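Local structure of probable arabinosyltransferase C (Mycobacterium tuberculosis, 3PTY) at residues A[46-54]-A[148-156]; A[177-188]-A[218-229]. The protein is probably an arabinosyltransferase that polymerises arabinose into the arabinan of arabinogalactan, represented here by its C-terminal extracellular, lectin-like carbohydrate-binding domain. All coordinates share one frame; numbering follows the deposited sequence.

Overall arrangement
Both contacts reach the nine-stranded antiparallel sheet of this beta-sandwich domain, on the same side of the chain's centre, with their own centres about 11 Å apart; contact 2 joins two of its strands, contact 1 lays a loop against strand 144-152. Contact 1 (46-54 with 148-156) closes before contact 2 (177-188 with 218-229) opens, so the two follow in series along the chain. They meet through neighbouring strands 144-152 and 224-231: Tyr-151 N lies 2.8 Å from Val-225 O, and Ser-148 N 2.9 Å from Leu-227 O, both probable hydrogen bonds. Beside loop 46-54 thus come strands 144-152, 224-231 and 178-183, tying a loop from early in the chain to the carbohydrate-binding module's sheet.

Contact 1: residues A[46-54]-A[148-156]; sequences GMLAPVTAP and SGWYRLPTN
A single beta bridge, Pro-50 with Tyr-151, fastens the irregular segment 46-54 to the end of strand 144-152 in a surface contact, and side chains from both segments pack round it. Arg-152 N donates to Ala-49 O over 2.7 Å, in an almost straight bond (178° at the hydrogen), and Val-51 N returns one to Trp-150 O at 2.8 Å. Trp-150 O also accepts a hydrogen bond from a water that in turn accepts from Ala-53 N. Another water joins Ala-49 N to Arg-152 O, and so extends the backbone link on the side of Leu-48.

Leu-48, buried and directed at the strand, makes much of the apolar packing. With CG anti to its carbonyl carbon (chi1 -59°), CD2 is set 3.7 Å from Arg-152 O and 4.1 Å from Pro-154 CD. Its CB comes 3.6 Å from Arg-152 O and also packs against Tyr-151 CB, while Leu-48 O meets the edge of the tyrosine ring near its plane, 3.5 Å from CD2. Pro-50 adds its CG beside CE2 of the same ring. Beyond the bridge, Val-51 sets CG2 3.8 Å from Trp-150 CB, whereas its CG1 approaches Arg-152 NH2. The arginine chain bends at chi2 and chi3, which folds its guanidinium back until Val-51 CA lies over one face, 4.2 Å above the plane and offset toward the rim.

Tyr-151 is enclosed further by Ala-58 of helix 55-58 and by Pro-244 and Pro-245, and Leu-48 shares a backbone hydrogen bond with Pro-245. On the strand's other flank Tyr-151 pairs with Val-225, while Val-51 and Trp-150 both touch Gln-224, so that strand 144-152 lies between the loop leading into helix 55-58 and strand 224-231.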
loop_
_atom_site.group_PDB
_atom_site.type_symbol
_atom_site.label_atom_id
_atom_site.label_comp_id
_atom_site.label_asym_id
_atom_site.label_seq_id
_atom_site.Cartn_x
_atom_site.Cartn_y
_atom_site.Cartn_z
ATOM N N GLY A 46 -9.832 27.106 -8.540
ATOM C CA GLY A 46 -9.567 27.798 -7.285
ATOM C C GLY A 46 -8.428 28.811 -7.326
ATOM O O GLY A 46 -8.189 29.530 -6.351
ATOM N N MET A 47 -7.718 28.865 -8.448
ATOM C CA MET A 47 -6.568 29.760 -8.589
ATOM C C MET A 47 -6.946 31.213 -8.281
ATOM O O MET A 47 -7.984 31.701 -8.726
ATOM C CB MET A 47 -5.995 29.669 -10.007
ATOM C CG MET A 47 -5.289 28.356 -10.326
ATOM S SD MET A 47 -3.721 28.216 -9.447
ATOM C CE MET A 47 -3.279 26.513 -9.815
ATOM N N LEU A 48 -6.112 31.901 -7.512
ATOM C CA LEU A 48 -6.336 33.319 -7.251
ATOM C C LEU A 48 -6.029 34.104 -8.514
ATOM O O LEU A 48 -5.092 33.772 -9.236
ATOM C CB LEU A 48 -5.425 33.819 -6.128
ATOM C CG LEU A 48 -5.548 33.135 -4.768
ATOM C CD1 LEU A 48 -4.680 33.876 -3.751
ATOM C CD2 LEU A 48 -7.002 33.100 -4.315
ATOM N N ALA A 49 -6.811 35.145 -8.778
ATOM C CA ALA A 49 -6.518 36.051 -9.887
ATOM C C ALA A 49 -5.318 36.921 -9.532
ATOM O O ALA A 49 -5.207 37.398 -8.404
ATOM C CB ALA A 49 -7.737 36.927 -10.195
ATOM N N PRO A 50 -4.404 37.125 -10.487
ATOM C CA PRO A 50 -3.316 38.075 -10.236
ATOM C C PRO A 50 -3.905 39.469 -10.071
ATOM O O PRO A 50 -4.920 39.768 -10.695
ATOM C CB PRO A 50 -2.491 38.023 -11.530
ATOM C CG PRO A 50 -2.885 36.751 -12.198
ATOM C CD PRO A 50 -4.311 36.503 -11.817
ATOM N N VAL A 51 -3.284 40.312 -9.255
ATOM C CA VAL A 51 -3.783 41.677 -9.079
ATOM C C VAL A 51 -3.574 42.516 -10.340
ATOM O O VAL A 51 -4.508 43.153 -10.835
ATOM C CB VAL A 51 -3.108 42.388 -7.892
ATOM C CG1 VAL A 51 -3.523 43.863 -7.851
ATOM C CG2 VAL A 51 -3.469 41.685 -6.587
ATOM N N THR A 52 -2.349 42.520 -10.860
ATOM C CA THR A 52 -2.040 43.353 -12.020
ATOM C C THR A 52 -1.473 42.594 -13.223
ATOM O O THR A 52 -1.761 42.943 -14.364
ATOM C CB THR A 52 -1.084 44.511 -11.655
ATOM O OG1 THR A 52 0.085 43.987 -11.012
ATOM C CG2 THR A 52 -1.771 45.498 -10.716
ATOM N N ALA A 53 -0.679 41.556 -12.976
ATOM C CA ALA A 53 0.008 40.864 -14.067
ATOM C C ALA A 53 -0.873 39.836 -14.778
ATOM O O ALA A 53 -1.751 39.237 -14.162
ATOM C CB ALA A 53 1.283 40.202 -13.545
ATOM N N PRO A 54 -0.640 39.622 -16.085
ATOM C CA PRO A 54 -1.322 38.514 -16.760
ATOM C C PRO A 54 -0.962 37.197 -16.078
ATOM O O PRO A 54 0.103 37.094 -15.473
ATOM C CB PRO A 54 -0.732 38.542 -18.180
ATOM C CG PRO A 54 -0.184 39.913 -18.351
ATOM C CD PRO A 54 0.268 40.352 -16.988
ATOM N N SER A 148 6.887 36.172 -6.366
ATOM C CA SER A 148 5.829 36.296 -7.355
ATOM C C SER A 148 5.252 37.705 -7.332
ATOM O O SER A 148 5.522 38.489 -6.420
ATOM C CB SER A 148 4.706 35.283 -7.087
ATOM O OG SER A 148 3.860 35.732 -6.028
ATOM N N GLY A 149 4.447 38.017 -8.340
ATOM C CA GLY A 149 3.617 39.201 -8.289
ATOM C C GLY A 149 2.499 38.967 -7.291
ATOM O O GLY A 149 2.355 37.864 -6.727
ATOM N N TRP A 150 1.695 39.998 -7.071
ATOM C CA TRP A 150 0.589 39.910 -6.126
ATOM C C TRP A 150 -0.642 39.234 -6.716
ATOM O O TRP A 150 -1.009 39.480 -7.870
ATOM C CB TRP A 150 0.209 41.306 -5.628
ATOM C CG TRP A 150 1.267 41.951 -4.785
ATOM C CD1 TRP A 150 2.120 42.954 -5.157
ATOM C CD2 TRP A 150 1.578 41.643 -3.420
ATOM N NE1 TRP A 150 2.944 43.287 -4.104
ATOM C CE2 TRP A 150 2.628 42.504 -3.023
ATOM C CE3 TRP A 150 1.062 40.733 -2.487
ATOM C CZ2 TRP A 150 3.180 42.477 -1.739
ATOM C CZ3 TRP A 150 1.610 40.709 -1.198
ATOM C CH2 TRP A 150 2.659 41.575 -0.842
ATOM N N TYR A 151 -1.287 38.402 -5.897
ATOM C CA TYR A 151 -2.538 37.745 -6.253
ATOM C C TYR A 151 -3.655 38.251 -5.343
ATOM O O TYR A 151 -3.427 38.537 -4.174
ATOM C CB TYR A 151 -2.403 36.231 -6.089
ATOM C CG TYR A 151 -1.469 35.593 -7.088
ATOM C CD1 TYR A 151 -0.104 35.489 -6.824
ATOM C CD2 TYR A 151 -1.948 35.097 -8.304
ATOM C CE1 TYR A 151 0.758 34.898 -7.738
ATOM C CE2 TYR A 151 -1.088 34.513 -9.232
ATOM C CZ TYR A 151 0.259 34.418 -8.941
ATOM O OH TYR A 151 1.113 33.823 -9.838
ATOM N N ARG A 152 -4.867 38.327 -5.879
ATOM C CA ARG A 152 -5.995 38.899 -5.159
ATOM C C ARG A 152 -6.680 37.842 -4.303
ATOM O O ARG A 152 -7.029 36.763 -4.793
ATOM C CB ARG A 152 -6.983 39.498 -6.164
ATOM C CG ARG A 152 -8.203 40.201 -5.556
ATOM C CD ARG A 152 -7.886 41.624 -5.072
ATOM N NE ARG A 152 -7.557 42.609 -6.118
ATOM C CZ ARG A 152 -7.813 42.494 -7.424
ATOM N NH1 ARG A 152 -8.424 41.426 -7.919
ATOM N NH2 ARG A 152 -7.454 43.469 -8.251
ATOM N N LEU A 153 -6.871 38.142 -3.023
ATOM C CA LEU A 153 -7.667 37.268 -2.161
ATOM C C LEU A 153 -9.142 37.515 -2.440
ATOM O O LEU A 153 -9.534 38.639 -2.740
ATOM C CB LEU A 153 -7.373 37.533 -0.683
ATOM C CG LEU A 153 -6.022 37.084 -0.129
ATOM C CD1 LEU A 153 -5.786 37.717 1.238
ATOM C CD2 LEU A 153 -5.947 35.564 -0.025
ATOM N N PRO A 154 -9.967 36.463 -2.341
ATOM C CA PRO A 154 -11.401 36.576 -2.629
ATOM C C PRO A 154 -12.125 37.480 -1.636
ATOM O O PRO A 154 -11.738 37.574 -0.470
ATOM C CB PRO A 154 -11.913 35.138 -2.458
ATOM C CG PRO A 154 -10.702 34.272 -2.463
ATOM C CD PRO A 154 -9.594 35.104 -1.915
ATOM N N THR A 155 -13.171 38.143 -2.110
ATOM C CA THR A 155 -14.084 38.861 -1.236
ATOM C C THR A 155 -15.462 38.225 -1.374
ATOM O O THR A 155 -16.233 38.166 -0.415
ATOM C CB THR A 155 -14.151 40.355 -1.590
ATOM O OG1 THR A 155 -14.410 40.505 -2.992
ATOM C CG2 THR A 155 -12.835 41.034 -1.251
ATOM N N ASN A 156 -15.753 37.734 -2.577
ATOM C CA ASN A 156 -17.000 37.029 -2.847
ATOM C C ASN A 156 -16.983 35.652 -2.196
ATOM O O ASN A 156 -16.131 34.821 -2.507
ATOM C CB ASN A 156 -17.217 36.901 -4.350
HETATM O O HOH W 1 -8.656 35.904 -6.687
HETATM O O HOH W 2 -0.025 40.717 -10.173
#

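Contact 2: residues A[177-188]-A[218-229]; sequences EVRLQWATDEQA and IPSTATQVRLVA
One face of the Trp-182 indole carries Pro-219, whose CD sits 3.5 Å from the centroid of the five-membered ring in a CH-pi contact, 20° off the normal; Ile-218 CA lies over the same face, and Ala-222 CB approaches obliquely. The indole's chi1 of 57° places CG between the backbone N and carbonyl carbon, turning the ring towards the loop before strand 224-229. The Arg-226 guanidinium instead receives Gln-181 OE1 at its edge, close to its plane: NE donates at 2.8 Å and NH2 at 3.0 Å, so two bonds grip one amide oxygen, with the amide plane turned 44° from the guanidinium. Gln-181 CD also rests on Val-228 CG1.

Strands 178-183 and 224-229 are neighbours in the antiparallel sheet, with paired backbone hydrogen bonds at Arg-179/Val-228, Gln-181/Arg-226 and Ala-183/Gln-224. A classic beta bulge ends the ladder, where Thr-223 and Gln-224 both donate their N-H to Ala-183 O. On the apolar face Leu-180 CD1 packs 3.8 Å from Val-225 CB and also meets Leu-227 CD2; Leu-165, Val-167 and Phe-199 extend this layer.

Thr-184 then caps helix 185-189 in a capping box with Gln-187. Asp-185 OD1 accepts from Thr-223 OG1 at 2.8 Å and Gln-224 NE2 at 2.9 Å, which come from opposite faces of the carboxylate. At the far end Glu-177 OE2 is hydrogen-bonded to Asp-174 N and OE1 to His-238 NE2, a residue of the calcium site.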
loop_
_atom_site.group_PDB
_atom_site.type_symbol
_atom_site.label_atom_id
_atom_site.label_comp_id
_atom_site.label_asym_id
_atom_site.label_seq_id
_atom_site.Cartn_x
_atom_site.Cartn_y
_atom_site.Cartn_z
ATOM N N GLU A 177 11.879 27.970 3.739
ATOM C CA GLU A 177 12.342 28.391 2.414
ATOM C C GLU A 177 11.221 28.828 1.473
ATOM O O GLU A 177 11.488 29.415 0.426
ATOM C CB GLU A 177 13.164 27.289 1.745
ATOM C CG GLU A 177 14.524 27.052 2.382
ATOM C CD GLU A 177 15.246 25.877 1.749
ATOM O OE1 GLU A 177 15.899 26.069 0.705
ATOM O OE2 GLU A 177 15.161 24.759 2.296
ATOM N N VAL A 178 9.977 28.525 1.831
ATOM C CA VAL A 178 8.832 28.936 1.021
ATOM C C VAL A 178 7.793 29.590 1.916
ATOM O O VAL A 178 7.301 28.982 2.867
ATOM C CB VAL A 178 8.192 27.745 0.268
ATOM C CG1 VAL A 178 6.977 28.213 -0.539
ATOM C CG2 VAL A 178 9.209 27.078 -0.651
ATOM N N ARG A 179 7.474 30.843 1.628
ATOM C CA ARG A 179 6.552 31.574 2.480
ATOM C C ARG A 179 5.486 32.267 1.665
ATOM O O ARG A 179 5.676 32.556 0.486
ATOM C CB ARG A 179 7.310 32.596 3.342
ATOM C CG ARG A 179 8.367 31.956 4.245
ATOM C CD ARG A 179 8.992 32.969 5.201
ATOM N NE ARG A 179 7.982 33.510 6.095
ATOM C CZ ARG A 179 7.791 33.122 7.353
ATOM N NH1 ARG A 179 8.563 32.195 7.905
ATOM N NH2 ARG A 179 6.824 33.678 8.063
ATOM N N LEU A 180 4.357 32.515 2.312
ATOM C CA LEU A 180 3.283 33.294 1.734
ATOM C C LEU A 180 3.269 34.635 2.450
ATOM O O LEU A 180 3.136 34.682 3.671
ATOM C CB LEU A 180 1.948 32.585 1.980
ATOM C CG LEU A 180 0.676 33.288 1.497
ATOM C CD1 LEU A 180 0.454 33.047 0.014
ATOM C CD2 LEU A 180 -0.519 32.799 2.300
ATOM N N GLN A 181 3.416 35.720 1.700
ATOM C CA GLN A 181 3.311 37.055 2.276
ATOM C C GLN A 181 1.942 37.635 1.951
ATOM O O GLN A 181 1.381 37.349 0.896
ATOM C CB GLN A 181 4.408 37.966 1.722
ATOM C CG GLN A 181 5.823 37.506 2.037
ATOM C CD GLN A 181 6.872 38.503 1.581
ATOM O OE1 GLN A 181 6.593 39.380 0.769
ATOM N NE2 GLN A 181 8.089 38.370 2.102
ATOM N N TRP A 182 1.402 38.438 2.864
ATOM C CA TRP A 182 0.138 39.120 2.626
ATOM C C TRP A 182 0.292 40.630 2.754
ATOM O O TRP A 182 1.287 41.127 3.301
ATOM C CB TRP A 182 -0.951 38.619 3.581
ATOM C CG TRP A 182 -0.604 38.772 5.040
ATOM C CD1 TRP A 182 -0.562 39.937 5.762
ATOM C CD2 TRP A 182 -0.279 37.720 5.956
ATOM N NE1 TRP A 182 -0.216 39.669 7.067
ATOM C CE2 TRP A 182 -0.040 38.315 7.211
ATOM C CE3 TRP A 182 -0.165 36.328 5.836
ATOM C CZ2 TRP A 182 0.307 37.567 8.340
ATOM C CZ3 TRP A 182 0.184 35.585 6.963
ATOM C CH2 TRP A 182 0.417 36.210 8.194
ATOM N N ALA A 183 -0.709 41.356 2.271
ATOM C CA ALA A 183 -0.655 42.811 2.260
ATOM C C ALA A 183 -2.031 43.413 2.024
ATOM O O ALA A 183 -2.905 42.773 1.428
ATOM C CB ALA A 183 0.318 43.295 1.176
ATOM N N THR A 184 -2.213 44.642 2.503
ATOM C CA THR A 184 -3.355 45.460 2.125
ATOM C C THR A 184 -3.045 46.098 0.770
ATOM O O THR A 184 -1.905 46.046 0.303
ATOM C CB THR A 184 -3.563 46.606 3.132
ATOM O OG1 THR A 184 -2.400 47.439 3.130
ATOM C CG2 THR A 184 -3.791 46.057 4.542
ATOM N N ASP A 185 -4.048 46.710 0.146
ATOM C CA ASP A 185 -3.830 47.402 -1.123
ATOM C C ASP A 185 -2.729 48.445 -0.984
ATOM O O ASP A 185 -1.849 48.559 -1.838
ATOM C CB ASP A 185 -5.118 48.072 -1.599
ATOM C CG ASP A 185 -6.104 47.088 -2.190
ATOM O OD1 ASP A 185 -5.745 45.899 -2.359
ATOM O OD2 ASP A 185 -7.243 47.503 -2.494
ATOM N N GLU A 186 -2.785 49.196 0.110
ATOM C CA GLU A 186 -1.831 50.266 0.377
ATOM C C GLU A 186 -0.400 49.750 0.524
ATOM O O GLU A 186 0.538 50.320 -0.037
ATOM C CB GLU A 186 -2.243 51.009 1.650
ATOM C CG GLU A 186 -1.996 52.499 1.617
ATOM C CD GLU A 186 -2.474 53.184 2.882
ATOM O OE1 GLU A 186 -3.575 53.775 2.862
ATOM O OE2 GLU A 186 -1.757 53.113 3.904
ATOM N N GLN A 187 -0.229 48.677 1.291
ATOM C CA GLN A 187 1.089 48.073 1.478
ATOM C C GLN A 187 1.643 47.535 0.160
ATOM O O GLN A 187 2.804 47.768 -0.177
ATOM C CB GLN A 187 1.018 46.943 2.514
ATOM C CG GLN A 187 0.869 47.436 3.960
ATOM C CD GLN A 187 0.384 46.349 4.908
ATOM O OE1 GLN A 187 -0.144 45.324 4.477
ATOM N NE2 GLN A 187 0.549 46.578 6.209
ATOM N N ALA A 188 0.809 46.810 -0.582
ATOM C CA ALA A 188 1.248 46.216 -1.840
ATOM C C ALA A 188 1.724 47.296 -2.818
ATOM O O ALA A 188 2.782 47.168 -3.437
ATOM C CB ALA A 188 0.126 45.394 -2.456
ATOM N N ILE A 218 -4.325 34.267 7.989
ATOM C CA ILE A 218 -4.205 35.514 7.233
ATOM C C ILE A 218 -5.129 36.587 7.800
ATOM O O ILE A 218 -6.332 36.372 7.913
ATOM C CB ILE A 218 -4.543 35.314 5.745
ATOM C CG1 ILE A 218 -3.708 34.177 5.151
ATOM C CG2 ILE A 218 -4.312 36.612 4.967
ATOM C CD1 ILE A 218 -3.954 33.963 3.661
ATOM N N PRO A 219 -4.570 37.754 8.159
ATOM C CA PRO A 219 -5.409 38.801 8.757
ATOM C C PRO A 219 -6.549 39.222 7.828
ATOM O O PRO A 219 -6.383 39.253 6.611
ATOM C CB PRO A 219 -4.431 39.969 8.966
ATOM C CG PRO A 219 -3.074 39.334 9.002
ATOM C CD PRO A 219 -3.159 38.161 8.053
ATOM N N SER A 220 -7.688 39.567 8.414
ATOM C CA SER A 220 -8.900 39.883 7.658
ATOM C C SER A 220 -8.770 41.112 6.764
ATOM O O SER A 220 -9.528 41.270 5.810
ATOM C CB SER A 220 -10.081 40.070 8.617
ATOM O OG SER A 220 -9.860 41.185 9.467
ATOM N N THR A 221 -7.815 41.982 7.074
ATOM C CA THR A 221 -7.590 43.178 6.277
ATOM C C THR A 221 -6.651 42.935 5.094
ATOM O O THR A 221 -6.475 43.808 4.253
ATOM C CB THR A 221 -6.957 44.278 7.118
ATOM O OG1 THR A 221 -5.804 43.746 7.777
ATOM C CG2 THR A 221 -7.948 44.802 8.158
ATOM N N ALA A 222 -6.021 41.767 5.033
ATOM C CA ALA A 222 -5.174 41.463 3.884
ATOM C C ALA A 222 -6.040 41.355 2.632
ATOM O O ALA A 222 -7.116 40.764 2.669
ATOM C CB ALA A 222 -4.406 40.171 4.109
ATOM N N THR A 223 -5.576 41.923 1.524
ATOM C CA THR A 223 -6.327 41.816 0.272
ATOM C C THR A 223 -5.525 41.123 -0.826
ATOM O O THR A 223 -6.086 40.710 -1.843
ATOM C CB THR A 223 -6.730 43.197 -0.261
ATOM O OG1 THR A 223 -5.565 44.027 -0.339
ATOM C CG2 THR A 223 -7.776 43.850 0.652
ATOM N N GLN A 224 -4.216 41.012 -0.627
ATOM C CA GLN A 224 -3.331 40.453 -1.645
ATOM C C GLN A 224 -2.304 39.521 -1.013
ATOM O O GLN A 224 -1.918 39.710 0.141
ATOM C CB GLN A 224 -2.605 41.582 -2.394
ATOM C CG GLN A 224 -3.528 42.657 -2.943
ATOM C CD GLN A 224 -2.796 43.728 -3.733
ATOM O OE1 GLN A 224 -1.714 43.494 -4.283
ATOM N NE2 GLN A 224 -3.396 44.914 -3.807
ATOM N N VAL A 225 -1.859 38.515 -1.765
ATOM C CA VAL A 225 -0.797 37.638 -1.282
ATOM C C VAL A 225 0.208 37.379 -2.387
ATOM O O VAL A 225 -0.109 37.516 -3.568
ATOM C CB VAL A 225 -1.334 36.281 -0.783
ATOM C CG1 VAL A 225 -2.247 36.469 0.426
ATOM C CG2 VAL A 225 -2.056 35.536 -1.920
ATOM N N ARG A 226 1.420 37.003 -2.005
ATOM C CA ARG A 226 2.409 36.578 -2.989
ATOM C C ARG A 226 3.276 35.485 -2.394
ATOM O O ARG A 226 3.325 35.322 -1.174
ATOM C CB ARG A 226 3.268 37.758 -3.453
ATOM C CG ARG A 226 4.219 38.297 -2.388
ATOM C CD ARG A 226 5.049 39.481 -2.918
ATOM N NE ARG A 226 5.808 40.120 -1.845
ATOM C CZ ARG A 226 6.438 41.287 -1.954
ATOM N NH1 ARG A 226 6.423 41.963 -3.105
ATOM N NH2 ARG A 226 7.092 41.778 -0.908
ATOM N N LEU A 227 3.961 34.748 -3.261
ATOM C CA LEU A 227 4.860 33.682 -2.844
ATOM C C LEU A 227 6.298 34.161 -2.871
ATOM O O LEU A 227 6.702 34.893 -3.778
ATOM C CB LEU A 227 4.739 32.481 -3.795
ATOM C CG LEU A 227 3.352 31.868 -3.958
ATOM C CD1 LEU A 227 3.411 30.687 -4.935
ATOM C CD2 LEU A 227 2.809 31.436 -2.595
ATOM N N VAL A 228 7.078 33.737 -1.885
ATOM C CA VAL A 228 8.508 34.002 -1.903
ATOM C C VAL A 228 9.230 32.711 -1.573
ATOM O O VAL A 228 8.800 31.948 -0.707
ATOM C CB VAL A 228 8.909 35.117 -0.917
ATOM C CG1 VAL A 228 8.199 36.428 -1.278
ATOM C CG2 VAL A 228 8.595 34.708 0.512
ATOM N N ALA A 229 10.313 32.451 -2.290
ATOM C CA ALA A 229 11.063 31.228 -2.091
ATOM C C ALA A 229 12.545 31.542 -2.146
ATOM O O ALA A 229 12.982 32.399 -2.914
ATOM C CB ALA A 229 10.691 30.181 -3.153
HETATM O O HOH W 3 -2.574 47.872 -4.376
#